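Local atomic coordinates of branched-chain-amino-acid aminotransferase (Pseudomonas aeruginosa, PDB entry 6NST), a protein that probably transfers amino groups between leucine, isoleucine or valine and 2-oxoglutarate, using pyridoxal 5'-phosphate as its cofactor. Residues V9-D13 with G14-Q18; G163-I166 with N167-L170; L226-A229 with A230-G233. The protein carries 1 engineered substitution. All coordinates share one frame; numbering follows the deposited sequence.

Interaction 1. Residues V9-D13 with G14-Q18; sequences VIWYD and GELVQ
Val-9 opens the hairpin against Val-17 and Leu-16: its CA lies 3.2 Å from Val-17 O in a CA-H...O contact, and its CG2 meets Leu-16 CD2. Ile-10 makes the antiparallel hydrogen-bonded pair with Val-17, its N giving a nearly straight bond of 2.9 Å to Val-17 O and its O receiving Val-17 N. Trp-11 faces Leu-16 in a non-hydrogen-bonded pair, and the two side chains cross at about a right angle, with Leu-16 CD2 4.0 Å from Trp-11 CB and near the plane of the indole at its edge. With CG anti to the backbone N (chi1 -170°), the indole swings back against the turn, where Gly-14 N sits over one face, 3.2 Å from Trp-11 CZ2. Tyr-12 runs alongside Val-17, whose CG1 touches Tyr-12 CB at 3.9 Å, while the phenol OH is hydrogen-bonded to Thr-23 O. Asp-13 and Gly-14 are the central residues of a type I' turn; the Asp-13 carboxylate is bound by Val-120 N and His-119 ND1. Backbone bonds thus set the pairing, one indole face lies against the turn, and the carboxylate ties that turn to strand 118-126.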
loop_
_atom_site.group_PDB
_atom_site.type_symbol
_atom_site.label_atom_id
_atom_site.label_comp_id
_atom_site.label_asym_id
_atom_site.label_seq_id
_atom_site.Cartn_x
_atom_site.Cartn_y
_atom_site.Cartn_z
ATOM N N VAL A 9 11.719 37.065 -29.140
ATOM C CA VAL A 9 12.734 37.106 -28.099
ATOM C C VAL A 9 12.306 36.218 -26.941
ATOM O O VAL A 9 11.123 35.936 -26.738
ATOM C CB VAL A 9 13.001 38.543 -27.598
ATOM C CG1 VAL A 9 13.627 39.382 -28.703
ATOM C CG2 VAL A 9 11.713 39.182 -27.102
ATOM N N ILE A 10 13.299 35.772 -26.177
ATOM C CA ILE A 10 13.083 35.000 -24.962
ATOM C C ILE A 10 13.914 35.631 -23.856
ATOM O O ILE A 10 15.104 35.907 -24.050
ATOM C CB ILE A 10 13.462 33.517 -25.143
ATOM C CG1 ILE A 10 12.556 32.852 -26.177
ATOM C CG2 ILE A 10 13.390 32.778 -23.814
ATOM C CD1 ILE A 10 12.972 31.442 -26.534
ATOM N N TRP A 11 13.288 35.873 -22.709
ATOM C CA TRP A 11 14.019 36.335 -21.537
ATOM C C TRP A 11 14.908 35.205 -21.034
ATOM O O TRP A 11 14.421 34.113 -20.728
ATOM C CB TRP A 11 13.046 36.788 -20.455
ATOM C CG TRP A 11 13.680 37.500 -19.301
ATOM C CD1 TRP A 11 13.863 38.846 -19.170
ATOM C CD2 TRP A 11 14.196 36.906 -18.104
ATOM N NE1 TRP A 11 14.467 39.128 -17.967
ATOM C CE2 TRP A 11 14.685 37.953 -17.295
ATOM C CE3 TRP A 11 14.298 35.592 -17.639
ATOM C CZ2 TRP A 11 15.257 37.724 -16.044
ATOM C CZ3 TRP A 11 14.873 35.369 -16.401
ATOM C CH2 TRP A 11 15.345 36.427 -15.619
ATOM N N TYR A 12 16.210 35.462 -20.960
ATOM C CA TYR A 12 17.195 34.424 -20.655
ATOM C C TYR A 12 18.219 35.020 -19.695
ATOM O O TYR A 12 19.128 35.742 -20.118
ATOM C CB TYR A 12 17.851 33.915 -21.934
ATOM C CG TYR A 12 18.592 32.598 -21.816
ATOM C CD1 TYR A 12 18.953 32.077 -20.580
ATOM C CD2 TYR A 12 18.940 31.882 -22.953
ATOM C CE1 TYR A 12 19.631 30.875 -20.485
ATOM C CE2 TYR A 12 19.618 30.685 -22.866
ATOM C CZ TYR A 12 19.961 30.184 -21.631
ATOM O OH TYR A 12 20.637 28.989 -21.550
ATOM N N ASP A 13 18.059 34.719 -18.406
ATOM C CA ASP A 13 19.026 35.072 -17.366
ATOM C C ASP A 13 19.289 36.580 -17.321
ATOM O O ASP A 13 20.428 37.046 -17.411
ATOM C CB ASP A 13 20.332 34.290 -17.551
ATOM C CG ASP A 13 20.173 32.808 -17.272
ATOM O OD1 ASP A 13 19.070 32.392 -16.860
ATOM O OD2 ASP A 13 21.150 32.057 -17.464
ATOM N N GLY A 14 18.209 37.342 -17.158
ATOM C CA GLY A 14 18.301 38.773 -16.966
ATOM C C GLY A 14 18.235 39.606 -18.228
ATOM O O GLY A 14 18.075 40.829 -18.135
ATOM N N GLU A 15 18.354 38.993 -19.401
ATOM C CA GLU A 15 18.380 39.716 -20.661
ATOM C C GLU A 15 17.459 39.038 -21.663
ATOM O O GLU A 15 17.178 37.841 -21.574
ATOM C CB GLU A 15 19.803 39.793 -21.241
ATOM C CG GLU A 15 20.796 40.585 -20.401
ATOM C CD GLU A 15 22.195 40.573 -20.992
ATOM O OE1 GLU A 15 22.418 39.844 -21.981
ATOM O OE2 GLU A 15 23.071 41.292 -20.466
ATOM N N LEU A 16 16.987 39.826 -22.624
ATOM C CA LEU A 16 16.267 39.291 -23.768
ATOM C C LEU A 16 17.275 38.874 -24.828
ATOM O O LEU A 16 18.218 39.614 -25.124
ATOM C CB LEU A 16 15.295 40.322 -24.343
ATOM C CG LEU A 16 14.167 40.807 -23.434
ATOM C CD1 LEU A 16 13.490 42.008 -24.063
ATOM C CD2 LEU A 16 13.161 39.695 -23.172
ATOM N N VAL A 17 17.081 37.682 -25.386
ATOM C CA VAL A 17 17.927 37.178 -26.455
ATOM C C VAL A 17 17.014 36.742 -27.592
ATOM O O VAL A 17 15.830 36.460 -27.395
ATOM C CB VAL A 17 18.834 36.016 -25.980
ATOM C CG1 VAL A 17 18.026 34.742 -25.783
ATOM C CG2 VAL A 17 19.996 35.798 -26.945
ATOM N N GLN A 18 17.570 36.730 -28.801
ATOM C CA GLN A 18 16.820 36.251 -29.953
ATOM C C GLN A 18 16.337 34.826 -29.708
ATOM O O GLN A 18 17.009 34.023 -29.056
ATOM C CB GLN A 18 17.677 36.309 -31.218
ATOM C CG GLN A 18 18.124 37.709 -31.609
ATOM C CD GLN A 18 16.974 38.594 -32.057
ATOM O OE1 GLN A 18 15.876 38.114 -32.339
ATOM N NE2 GLN A 18 17.224 39.897 -32.124
#

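Interaction 2. Residues G163-I166 with N167-L170; sequences GAYI and NSML
Tyr-165 and Ile-166 offer their carbonyl oxygens to the first turn of helix 166-177. Met-169 N bonds to Tyr-165 O at 3.2 Å, coming from above the carbonyl plane, whereas Leu-170 N reaches Ile-166 O at 2.9 Å along a straighter path, nearly in line with the C=O bond. Tyr-165, at the N-cap position, supplies the first of these helical acceptors.

Apolar contact follows the same one-turn spacing. Ile-166 and Leu-170 lie side by side and point the same way, Ile-166 CG2 resting 3.9 Å from Leu-170 CD1. The CG2 branch of Ile-166 is anti to the backbone N, which brings it beside the carbonyl carbon and toward the following turn. Gly-34 and Met-156 of the second subunit pack on Ile-166 and Leu-170 respectively. Met-169 lays its CG 3.4 Å from Tyr-165 O before the chain bends at the sulfur, and it packs on His-29 of that subunit.

Among the polar side chains, Ser-168 OG stands obliquely to the Tyr-165 ring, 3.7 Å from Tyr-165 CD2, and is held by Arg-149 NH1. The same guanidinium nitrogen binds Asn-167 OD1, while Asn-167 ND2 bonds to Ile-154 O of the second subunit, so both ends of this buried amide are satisfied and its rotation is fixed.

The Tyr-165 ring meets Phe-38 edge-to-face and touches Lys-160, the residue that by similarity carries pyridoxal phosphate, although none is attached here. The arrangement is a helix start just after the presumed cofactor lysine of a class-IV aminotransferase, at a subunit interface beside what is, by similarity, the active site.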
loop_
_atom_site.group_PDB
_atom_site.type_symbol
_atom_site.label_atom_id
_atom_site.label_comp_id
_atom_site.label_asym_id
_atom_site.label_seq_id
_atom_site.Cartn_x
_atom_site.Cartn_y
_atom_site.Cartn_z
ATOM N N GLY A 163 10.951 16.933 -14.538
ATOM C CA GLY A 163 11.027 15.500 -14.760
ATOM C C GLY A 163 9.817 14.717 -14.290
ATOM O O GLY A 163 9.628 13.575 -14.721
ATOM N N ALA A 164 8.994 15.300 -13.417
ATOM C CA ALA A 164 7.833 14.579 -12.913
ATOM C C ALA A 164 6.764 14.378 -13.977
ATOM O O ALA A 164 5.903 13.508 -13.812
ATOM C CB ALA A 164 7.232 15.309 -11.712
ATOM N N TYR A 165 6.803 15.145 -15.063
ATOM C CA TYR A 165 5.768 15.074 -16.086
ATOM C C TYR A 165 5.985 13.945 -17.087
ATOM O O TYR A 165 5.309 13.916 -18.119
ATOM C CB TYR A 165 5.652 16.417 -16.810
ATOM C CG TYR A 165 4.813 17.406 -16.035
ATOM C CD1 TYR A 165 5.330 18.070 -14.930
ATOM C CD2 TYR A 165 3.494 17.653 -16.390
ATOM C CE1 TYR A 165 4.564 18.964 -14.210
ATOM C CE2 TYR A 165 2.720 18.547 -15.676
ATOM C CZ TYR A 165 3.260 19.199 -14.587
ATOM O OH TYR A 165 2.491 20.090 -13.873
ATOM N N ILE A 166 6.906 13.020 -16.810
ATOM C CA ILE A 166 6.949 11.776 -17.573
ATOM C C ILE A 166 5.648 11.007 -17.386
ATOM O O ILE A 166 5.076 10.474 -18.344
ATOM C CB ILE A 166 8.164 10.929 -17.154
ATOM C CG1 ILE A 166 9.469 11.617 -17.555
ATOM C CG2 ILE A 166 8.080 9.537 -17.763
ATOM C CD1 ILE A 166 10.700 10.836 -17.155
ATOM N N ASN A 167 5.155 10.953 -16.146
ATOM C CA ASN A 167 3.941 10.202 -15.849
ATOM C C ASN A 167 2.740 10.779 -16.589
ATOM O O ASN A 167 1.856 10.034 -17.027
ATOM C CB ASN A 167 3.704 10.196 -14.338
ATOM C CG ASN A 167 2.512 9.354 -13.936
ATOM O OD1 ASN A 167 1.419 9.875 -13.714
ATOM N ND2 ASN A 167 2.718 8.046 -13.834
ATOM N N SER A 168 2.694 12.102 -16.744
ATOM C CA SER A 168 1.610 12.724 -17.498
ATOM C C SER A 168 1.693 12.372 -18.978
ATOM O O SER A 168 0.666 12.124 -19.620
ATOM C CB SER A 168 1.640 14.240 -17.302
ATOM O OG SER A 168 1.521 14.579 -15.931
ATOM N N MET A 169 2.906 12.343 -19.538
ATOM C CA MET A 169 3.063 11.994 -20.946
ATOM C C MET A 169 2.704 10.536 -21.200
ATOM O O MET A 169 2.080 10.213 -22.217
ATOM C CB MET A 169 4.494 12.275 -21.405
ATOM C CG MET A 169 4.858 13.747 -21.459
ATOM S SD MET A 169 6.533 13.998 -22.076
ATOM C CE MET A 169 6.411 13.245 -23.698
ATOM N N LEU A 170 3.103 9.641 -20.293
ATOM C CA LEU A 170 2.761 8.230 -20.447
ATOM C C LEU A 170 1.252 8.027 -20.418
ATOM O O LEU A 170 0.711 7.229 -21.193
ATOM C CB LEU A 170 3.435 7.405 -19.349
ATOM C CG LEU A 170 4.961 7.306 -19.432
ATOM C CD1 LEU A 170 5.528 6.565 -18.229
ATOM C CD2 LEU A 170 5.374 6.621 -20.727
#

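Interaction 3. Residues L226-A229 with A230-G233; sequences LTLA and AEHG
Leu-226 to Gly-233 form the last turns of helix 220-231 and the Schellman motif that ends it, within the beta-alpha-beta unit made with strands 207-210 and 235-238. Helical backbone bonds lead into the end: Ala-230 N reaches Leu-226 O at 3.2 Å from above the carbonyl plane, and Glu-231 N reaches Thr-227 O at 3.0 Å with a smaller tilt.

The reversal itself is also a backbone matter. Gly-233, at positive phi (67°), is the C-prime residue; its N bonds to Ala-230 O at 3.1 Å, and Phe-234 N turns back to Ala-229 O. A backbone phi of this sign favours glycine, and the chain continues through Phe-234 into strand 235-238.

Side-chain contacts gather round Glu-231. Its chain is extended beyond CG and lies alongside Thr-227, with Glu-231 OE2 3.6 Å from Thr-227 CG2, while the other carboxylate oxygen, Glu-231 OE1, approaches Leu-228 CD2 at 3.7 Å. The acid group finds its polar partner beyond the helix, Glu-231 OE2 bonding to His-299 NE2. Thr-227 OG1 instead turns back along its own helix to Asn-223 O.

Apolar groups fasten the helix to its surroundings: Leu-226 and Ala-229 pack on Leu-236 of strand 235-238, and Leu-228 on Ala-287 and Tyr-288 of helix 279-292.

At the end of the helix one carbonyl takes two bonds from a single residue, both bent. With CG anti to the carbonyl carbon (chi1 -78°), the His-232 imidazole folds back along the helix, and His-232 ND1 and His-232 N (131° at its hydrogen), each 3.0 Å from Leu-228 O, reach that oxygen from opposite faces of its carbonyl plane.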
loop_
_atom_site.group_PDB
_atom_site.type_symbol
_atom_site.label_atom_id
_atom_site.label_comp_id
_atom_site.label_asym_id
_atom_site.label_seq_id
_atom_site.Cartn_x
_atom_site.Cartn_y
_atom_site.Cartn_z
ATOM N N LEU A 226 -12.877 27.368 -7.222
ATOM C CA LEU A 226 -13.398 27.374 -5.856
ATOM C C LEU A 226 -13.874 28.766 -5.464
ATOM O O LEU A 226 -14.898 28.916 -4.788
ATOM C CB LEU A 226 -12.336 26.886 -4.866
ATOM C CG LEU A 226 -11.568 25.578 -5.097
ATOM C CD1 LEU A 226 -10.894 25.121 -3.807
ATOM C CD2 LEU A 226 -12.449 24.480 -5.661
ATOM N N THR A 227 -13.140 29.800 -5.884
ATOM C CA THR A 227 -13.564 31.174 -5.639
ATOM C C THR A 227 -14.821 31.509 -6.432
ATOM O O THR A 227 -15.780 32.070 -5.890
ATOM C CB THR A 227 -12.436 32.141 -5.998
ATOM O OG1 THR A 227 -11.278 31.845 -5.206
ATOM C CG2 THR A 227 -12.865 33.580 -5.754
ATOM N N LEU A 228 -14.834 31.167 -7.724
ATOM C CA LEU A 228 -15.983 31.484 -8.565
ATOM C C LEU A 228 -17.215 30.688 -8.151
ATOM O O LEU A 228 -18.333 31.216 -8.170
ATOM C CB LEU A 228 -15.649 31.226 -10.034
ATOM C CG LEU A 228 -14.618 32.148 -10.692
ATOM C CD1 LEU A 228 -14.360 31.717 -12.127
ATOM C CD2 LEU A 228 -15.074 33.600 -10.641
ATOM N N ALA A 229 -17.036 29.417 -7.779
ATOM C CA ALA A 229 -18.175 28.620 -7.336
ATOM C C ALA A 229 -18.802 29.213 -6.082
ATOM O O ALA A 229 -20.031 29.244 -5.948
ATOM C CB ALA A 229 -17.748 27.172 -7.091
ATOM N N ALA A 230 -17.971 29.695 -5.154
ATOM C CA ALA A 230 -18.494 30.354 -3.963
ATOM C C ALA A 230 -19.219 31.646 -4.318
ATOM O O ALA A 230 -20.271 31.951 -3.745
ATOM C CB ALA A 230 -17.359 30.626 -2.976
ATOM N N GLU A 231 -18.675 32.413 -5.267
ATOM C CA GLU A 231 -19.313 33.657 -5.684
ATOM C C GLU A 231 -20.639 33.423 -6.397
ATOM O O GLU A 231 -21.467 34.339 -6.455
ATOM C CB GLU A 231 -18.373 34.457 -6.588
ATOM C CG GLU A 231 -17.132 34.981 -5.881
ATOM C CD GLU A 231 -16.189 35.719 -6.816
ATOM O OE1 GLU A 231 -16.481 35.784 -8.029
ATOM O OE2 GLU A 231 -15.156 36.233 -6.335
ATOM N N HIS A 232 -20.859 32.226 -6.938
ATOM C CA HIS A 232 -22.112 31.883 -7.594
ATOM C C HIS A 232 -23.042 31.079 -6.692
ATOM O O HIS A 232 -23.997 30.474 -7.188
ATOM C CB HIS A 232 -21.843 31.114 -8.888
ATOM C CG HIS A 232 -21.411 31.980 -10.028
ATOM N ND1 HIS A 232 -20.206 32.650 -10.040
ATOM C CD2 HIS A 232 -22.025 32.288 -11.195
ATOM C CE1 HIS A 232 -20.096 33.331 -11.166
ATOM N NE2 HIS A 232 -21.186 33.127 -11.884
ATOM N N GLY A 233 -22.778 31.057 -5.386
ATOM C CA GLY A 233 -23.636 30.344 -4.461
ATOM C C GLY A 233 -23.644 28.841 -4.615
ATOM O O GLY A 233 -24.590 28.188 -4.169
#

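Overall arrangement
The three contacts follow one another along the chain without touching. Interaction 2 is the one near the presumed active site: Tyr-165 and Lys-160, the likely cofactor lysine, approach to about 3 Å between side chains. Interaction 1, a hairpin at one end of the antiparallel sheet within this chain, has its centre about 27 Å from that of interaction 2, the nearest atoms being about 17 Å apart. Interaction 3 is also about 17 Å from interaction 2 by nearest atoms and lies across the chain's centre from both others; its centre is about 39 Å from that of interaction 1. Other subunits meet interactions 1 and 2, whereas no other chain of the assembly touches 226-233.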